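Local coordinates for HRDC domain-containing protein (Bifidobacterium adolescentis ATCC 15703, PDB 3CYM) that is of unknown function but, as a ribonuclease D-like protein with HRDC-type domains, probably binds nucleic acid and acts as a 3'-5' exonuclease, at residues A125-L130 / M193-E198; S374-D379 / E385-P390. All blocks are in the same frame, centred on the assembly; numbering follows the deposited sequence.

Contact 1 of 2, residues A125-L130 / M193-E198; sequences ARLLGL and MEWAQE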
loop_
_atom_site.group_PDB
_atom_site.type_symbol
_atom_site.label_atom_id
_atom_site.label_comp_id
_atom_site.label_asym_id
_atom_site.label_seq_id
_atom_site.Cartn_x
_atom_site.Cartn_y
_atom_site.Cartn_z
ATOM N N ALA A 125 -9.928 -14.114 0.563
ATOM C CA ALA A 125 -8.982 -15.243 0.549
ATOM C C ALA A 125 -8.375 -15.546 1.920
ATOM O O ALA A 125 -8.233 -16.709 2.285
ATOM C CB ALA A 125 -7.883 -15.011 -0.477
ATOM N N ARG A 126 -8.042 -14.492 2.665
ATOM C CA ARG A 126 -7.469 -14.582 4.018
ATOM C C ARG A 126 -8.455 -15.192 5.006
ATOM O O ARG A 126 -8.120 -16.094 5.774
ATOM C CB ARG A 126 -7.110 -13.189 4.550
ATOM C CG ARG A 126 -6.275 -12.320 3.655
ATOM C CD ARG A 126 -4.826 -12.659 3.751
ATOM N NE ARG A 126 -4.161 -12.121 4.933
ATOM C CZ ARG A 126 -3.772 -12.848 5.977
ATOM N NH1 ARG A 126 -3.169 -12.261 7.003
ATOM N NH2 ARG A 126 -3.988 -14.153 6.007
ATOM N N LEU A 127 -9.685 -14.673 4.997
ATOM C CA LEU A 127 -10.771 -15.216 5.839
ATOM C C LEU A 127 -11.006 -16.701 5.565
ATOM O O LEU A 127 -11.216 -17.478 6.493
ATOM C CB LEU A 127 -12.072 -14.441 5.640
ATOM C CG LEU A 127 -12.216 -13.061 6.295
ATOM C CD1 LEU A 127 -13.317 -12.320 5.583
ATOM C CD2 LEU A 127 -12.525 -13.163 7.777
ATOM N N LEU A 128 -10.935 -17.075 4.287
ATOM C CA LEU A 128 -11.026 -18.462 3.820
ATOM C C LEU A 128 -9.832 -19.323 4.229
ATOM O O LEU A 128 -9.871 -20.547 4.109
ATOM C CB LEU A 128 -11.153 -18.480 2.294
ATOM C CG LEU A 128 -12.503 -18.766 1.629
ATOM C CD1 LEU A 128 -13.668 -18.556 2.583
ATOM C CD2 LEU A 128 -12.661 -17.907 0.379
ATOM N N GLY A 129 -8.760 -18.679 4.671
ATOM C CA GLY A 129 -7.608 -19.389 5.185
ATOM C C GLY A 129 -6.494 -19.573 4.180
ATOM O O GLY A 129 -5.550 -20.311 4.452
ATOM N N LEU A 130 -6.589 -18.908 3.027
ATOM C CA LEU A 130 -5.523 -18.984 2.017
ATOM C C LEU A 130 -4.241 -18.307 2.471
ATOM O O LEU A 130 -4.149 -17.080 2.594
ATOM C CB LEU A 130 -5.941 -18.462 0.639
ATOM C CG LEU A 130 -6.906 -19.251 -0.245
ATOM C CD1 LEU A 130 -6.530 -18.976 -1.690
ATOM C CD2 LEU A 130 -6.880 -20.744 0.028
ATOM N N MET A 193 -19.541 -15.265 5.291
ATOM C CA MET A 193 -20.010 -14.222 4.366
ATOM C C MET A 193 -20.297 -12.881 5.053
ATOM O O MET A 193 -19.959 -11.833 4.505
ATOM C CB MET A 193 -21.203 -14.707 3.520
ATOM C CG MET A 193 -21.546 -13.880 2.255
ATOM S SD MET A 193 -20.296 -13.623 0.933
ATOM C CE MET A 193 -19.861 -11.918 1.225
ATOM N N GLU A 194 -20.875 -12.899 6.255
ATOM C CA GLU A 194 -21.103 -11.632 6.962
ATOM C C GLU A 194 -19.822 -11.049 7.574
ATOM O O GLU A 194 -19.710 -9.832 7.740
ATOM C CB GLU A 194 -22.264 -11.680 7.977
ATOM C CG GLU A 194 -22.379 -12.927 8.841
ATOM C CD GLU A 194 -23.222 -14.020 8.202
ATOM O OE1 GLU A 194 -22.837 -15.207 8.298
ATOM O OE2 GLU A 194 -24.270 -13.694 7.606
ATOM N N TRP A 195 -18.861 -11.918 7.880
ATOM C CA TRP A 195 -17.532 -11.494 8.318
ATOM C C TRP A 195 -16.887 -10.759 7.159
ATOM O O TRP A 195 -16.382 -9.653 7.335
ATOM C CB TRP A 195 -16.650 -12.696 8.640
ATOM C CG TRP A 195 -16.993 -13.511 9.844
ATOM C CD1 TRP A 195 -18.125 -13.453 10.605
ATOM C CD2 TRP A 195 -16.188 -14.553 10.398
ATOM N NE1 TRP A 195 -18.066 -14.385 11.607
ATOM C CE2 TRP A 195 -16.884 -15.074 11.505
ATOM C CE3 TRP A 195 -14.935 -15.095 10.063
ATOM C CZ2 TRP A 195 -16.372 -16.114 12.290
ATOM C CZ3 TRP A 195 -14.420 -16.120 10.849
ATOM C CH2 TRP A 195 -15.141 -16.622 11.945
ATOM N N ALA A 196 -16.926 -11.393 5.981
ATOM C CA ALA A 196 -16.446 -10.812 4.725
ATOM C C ALA A 196 -17.052 -9.434 4.468
ATOM O O ALA A 196 -16.313 -8.452 4.336
ATOM C CB ALA A 196 -16.713 -11.748 3.564
ATOM N N GLN A 197 -18.384 -9.363 4.448
ATOM C CA GLN A 197 -19.089 -8.099 4.238
ATOM C C GLN A 197 -18.648 -6.965 5.183
ATOM O O GLN A 197 -18.390 -5.848 4.719
ATOM C CB GLN A 197 -20.610 -8.311 4.287
ATOM C CG GLN A 197 -21.435 -7.161 3.705
ATOM C CD GLN A 197 -20.873 -6.646 2.381
ATOM O OE1 GLN A 197 -20.693 -7.404 1.425
ATOM N NE2 GLN A 197 -20.598 -5.350 2.326
ATOM N N GLU A 198 -18.526 -7.264 6.482
ATOM C CA GLU A 198 -18.032 -6.297 7.489
ATOM C C GLU A 198 -16.596 -5.835 7.222
ATOM O O GLU A 198 -16.236 -4.681 7.503
ATOM C CB GLU A 198 -18.092 -6.897 8.898
ATOM C CG GLU A 198 -19.473 -6.958 9.526
ATOM C CD GLU A 198 -19.433 -7.282 11.016
ATOM O OE1 GLU A 198 -20.347 -7.986 11.495
ATOM O OE2 GLU A 198 -18.496 -6.834 11.712
#
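Leu-127 and Trp-195 reach each other through the same choice of first torsion: each sets CG anti to its own carbonyl carbon, chi1 -76° in the leucine and -69° in the tryptophan. With its fork turned to helix 193-207, Leu-127 divides its two methyls between two neighbouring residues. CD2 comes to the six-membered part of the indole, 3.8 Å from Trp-195 CE3, and arrives at the ring's edge near its plane rather than over a face. CD1 settles against the helix backbone, 3.6 Å from Ala-196 CA, with the small methyl CB of Ala-196 4.0 Å from Leu-127 CD1. Alanine suits that place because its short side chain allows leucine to approach the main chain closely, while leucine's branching lets one residue serve both partners. The indole is also stacked on Trp-419 of helix 418-433, and Leu-127 touches Trp-419 as well, so the branch at the ring edge is part of an apolar group drawn from three helices.

Just past Leu-127 the chain turns away through a Schellman motif. Gly-129, with phi 97°, suits this turn because a side chain there would press on the preceding carbonyl oxygen; Gly-129 N bonds to Arg-126 O at 2.9 Å, and Leu-130 N to Ala-125 O at 2.8 Å. The carbonyl of Leu-127 has a polar partner too, Lys-192 NZ, just ahead of helix 193-207. Through Leu-127, helix 121-127 of the exonuclease fold packs on helix 193-207. The meeting itself is purely apolar, carried by methyls, an aromatic edge and an alanine, which implies that shape and exclusion of water, rather than directed bonds, hold these two segments together.

Contact 2 of 2, residues S374-D379 / E385-P390; sequences SQIAED and EIVIKP
Gln-375 NE2 donates to Asp-379 OD2 at 3.0 Å, a bond between side chains one helical turn apart on the same helix that turns Ile-376 and Ala-377 to Val-387. The acceptor lies almost in the amide plane of the glutamine, but the carboxylate is met from above, 36° out of its plane, and the N-H...O angle is a bent 135°. Asp-379 OD1 adds a weak second interaction at 3.5 Å from Gln-375 NE2. Both are exposed polar residues and suit the outer side of helix 360-380, away from the apolar meeting.

On the inner side, Val-387 closes the short helix 384-387 and spreads its two methyls over successive residues. CG1 stands anti to the backbone N (chi1 174°), which places CG2 beside that nitrogen and sends it to Ala-377. There Val-387 CG2 lies 3.9 Å from Ala-377 CA, and it is 4.0 Å from Ala-377 CB. The other branch reaches Ile-376 more loosely, Val-387 CG1 standing 4.3 Å from Ile-376 CG2. A compact, beta-branched valine sits between the two backbones without a long side chain, and alanine permits the approach: the CA atoms of Ala-377 and Val-387 are 6.4 Å apart. Ile-376 and Val-387 also both lie on Val-424 of helix 418-433.

After a short loop, then, helix 384-387 packs Val-387 against the side of helix 360-380, and the chain leaves helical geometry at Ile-388. The contact belongs to the C-terminal HRDC-like part and joins two successive helices beside helix 418-433. Its chemistry divides by side: aliphatic carbons alone meet across the contact, so van der Waals packing joins the segments, while the polar pair serves its own helix.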
loop_
_atom_site.group_PDB
_atom_site.type_symbol
_atom_site.label_atom_id
_atom_site.label_comp_id
_atom_site.label_asym_id
_atom_site.label_seq_id
_atom_site.Cartn_x
_atom_site.Cartn_y
_atom_site.Cartn_z
ATOM N N SER A 374 -5.549 -17.690 19.407
ATOM C CA SER A 374 -5.036 -18.789 18.563
ATOM C C SER A 374 -5.962 -20.001 18.536
ATOM O O SER A 374 -6.142 -20.634 17.494
ATOM C CB SER A 374 -3.636 -19.235 19.002
ATOM O OG SER A 374 -2.686 -18.204 18.804
ATOM N N GLN A 375 -6.551 -20.318 19.685
ATOM C CA GLN A 375 -7.496 -21.418 19.769
ATOM C C GLN A 375 -8.727 -21.157 18.889
ATOM O O GLN A 375 -9.199 -22.062 18.196
ATOM C CB GLN A 375 -7.884 -21.692 21.223
ATOM C CG GLN A 375 -8.630 -23.007 21.430
ATOM C CD GLN A 375 -7.883 -24.200 20.861
ATOM O OE1 GLN A 375 -6.814 -24.558 21.348
ATOM N NE2 GLN A 375 -8.445 -24.821 19.824
ATOM N N ILE A 376 -9.211 -19.913 18.889
ATOM C CA ILE A 376 -10.364 -19.513 18.066
ATOM C C ILE A 376 -10.014 -19.558 16.570
ATOM O O ILE A 376 -10.818 -20.000 15.747
ATOM C CB ILE A 376 -10.903 -18.114 18.483
ATOM C CG1 ILE A 376 -11.451 -18.163 19.923
ATOM C CG2 ILE A 376 -11.976 -17.641 17.510
ATOM C CD1 ILE A 376 -11.855 -16.825 20.533
ATOM N N ALA A 377 -8.796 -19.121 16.252
ATOM C CA ALA A 377 -8.231 -19.190 14.915
ATOM C C ALA A 377 -8.284 -20.608 14.347
ATOM O O ALA A 377 -8.748 -20.799 13.232
ATOM C CB ALA A 377 -6.810 -18.685 14.933
ATOM N N GLU A 378 -7.813 -21.584 15.132
ATOM C CA GLU A 378 -7.905 -23.009 14.804
ATOM C C GLU A 378 -9.330 -23.502 14.603
ATOM O O GLU A 378 -9.644 -24.065 13.561
ATOM C CB GLU A 378 -7.274 -23.847 15.915
ATOM C CG GLU A 378 -5.897 -24.367 15.619
ATOM C CD GLU A 378 -5.580 -25.605 16.438
ATOM O OE1 GLU A 378 -5.066 -26.583 15.853
ATOM O OE2 GLU A 378 -5.856 -25.609 17.662
ATOM N N ASP A 379 -10.186 -23.278 15.601
ATOM C CA ASP A 379 -11.560 -23.784 15.596
ATOM C C ASP A 379 -12.434 -23.215 14.478
ATOM O O ASP A 379 -13.416 -23.842 14.080
ATOM C CB ASP A 379 -12.231 -23.537 16.948
ATOM C CG ASP A 379 -11.511 -24.229 18.104
ATOM O OD1 ASP A 379 -11.735 -23.820 19.264
ATOM O OD2 ASP A 379 -10.716 -25.166 17.861
ATOM N N GLU A 385 -4.049 -13.547 12.750
ATOM C CA GLU A 385 -3.944 -12.106 12.533
ATOM C C GLU A 385 -5.199 -11.526 11.892
ATOM O O GLU A 385 -5.452 -10.337 12.033
ATOM C CB GLU A 385 -2.678 -11.731 11.742
ATOM C CG GLU A 385 -2.715 -11.956 10.226
ATOM C CD GLU A 385 -1.407 -11.541 9.540
ATOM O OE1 GLU A 385 -0.499 -11.034 10.229
ATOM O OE2 GLU A 385 -1.286 -11.724 8.310
ATOM N N ILE A 386 -5.981 -12.375 11.223
ATOM C CA ILE A 386 -7.246 -11.981 10.573
ATOM C C ILE A 386 -8.425 -11.991 11.570
ATOM O O ILE A 386 -9.295 -11.111 11.517
ATOM C CB ILE A 386 -7.509 -12.861 9.302
ATOM C CG1 ILE A 386 -6.496 -12.518 8.203
ATOM C CG2 ILE A 386 -8.935 -12.717 8.747
ATOM C CD1 ILE A 386 -6.637 -11.094 7.592
ATOM N N VAL A 387 -8.426 -12.970 12.482
ATOM C CA VAL A 387 -9.414 -13.078 13.577
ATOM C C VAL A 387 -9.564 -11.751 14.340
ATOM O O VAL A 387 -10.680 -11.286 14.584
ATOM C CB VAL A 387 -9.041 -14.235 14.562
ATOM C CG1 VAL A 387 -9.955 -14.248 15.764
ATOM C CG2 VAL A 387 -9.119 -15.575 13.868
ATOM N N ILE A 388 -8.425 -11.157 14.698
ATOM C CA ILE A 388 -8.341 -9.801 15.240
ATOM C C ILE A 388 -6.903 -9.320 15.065
ATOM O O ILE A 388 -5.974 -10.136 15.099
ATOM C CB ILE A 388 -8.807 -9.718 16.731
ATOM C CG1 ILE A 388 -8.888 -8.256 17.204
ATOM C CG2 ILE A 388 -7.951 -10.613 17.640
ATOM C CD1 ILE A 388 -9.851 -8.027 18.319
ATOM N N LYS A 389 -6.730 -8.011 14.848
ATOM C CA LYS A 389 -5.404 -7.404 14.696
ATOM C C LYS A 389 -4.571 -7.568 15.959
ATOM O O LYS A 389 -4.972 -7.100 17.024
ATOM C CB LYS A 389 -5.498 -5.923 14.327
ATOM C CG LYS A 389 -4.158 -5.317 13.923
ATOM C CD LYS A 389 -4.302 -3.879 13.473
ATOM C CE LYS A 389 -2.950 -3.219 13.304
ATOM N NZ LYS A 389 -3.108 -1.735 13.188
ATOM N N PRO A 390 -3.407 -8.238 15.831
ATOM C CA PRO A 390 -2.503 -8.540 16.931
ATOM C C PRO A 390 -2.203 -7.355 17.842
ATOM O O PRO A 390 -2.115 -7.542 19.054
ATOM C CB PRO A 390 -1.248 -9.006 16.207
ATOM C CG PRO A 390 -1.798 -9.714 15.021
ATOM C CD PRO A 390 -2.889 -8.793 14.564
#

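Both contacts are small, buried and apolar where their segments meet, yet they differ in reach. Contact 1 joins helices far apart in sequence and brings in an aromatic ring; contact 2 joins successive helices with aliphatic groups alone and has an exposed polar flank. Each holds its own two elements together, their centres about 13 Å apart. Leu-423 of helix 418-433 touches both Trp-195 and Ile-376. The exonuclease side is tied to the C-terminal HRDC-like part between and around them: Ile-386 CG2 lies 3.7 Å from Leu-127 CD2, Trp-419 stacks on Trp-195, and Arg-126 and Glu-385 probably pair as a salt bridge, but the short distance and alternate conformers make its geometry doubtful.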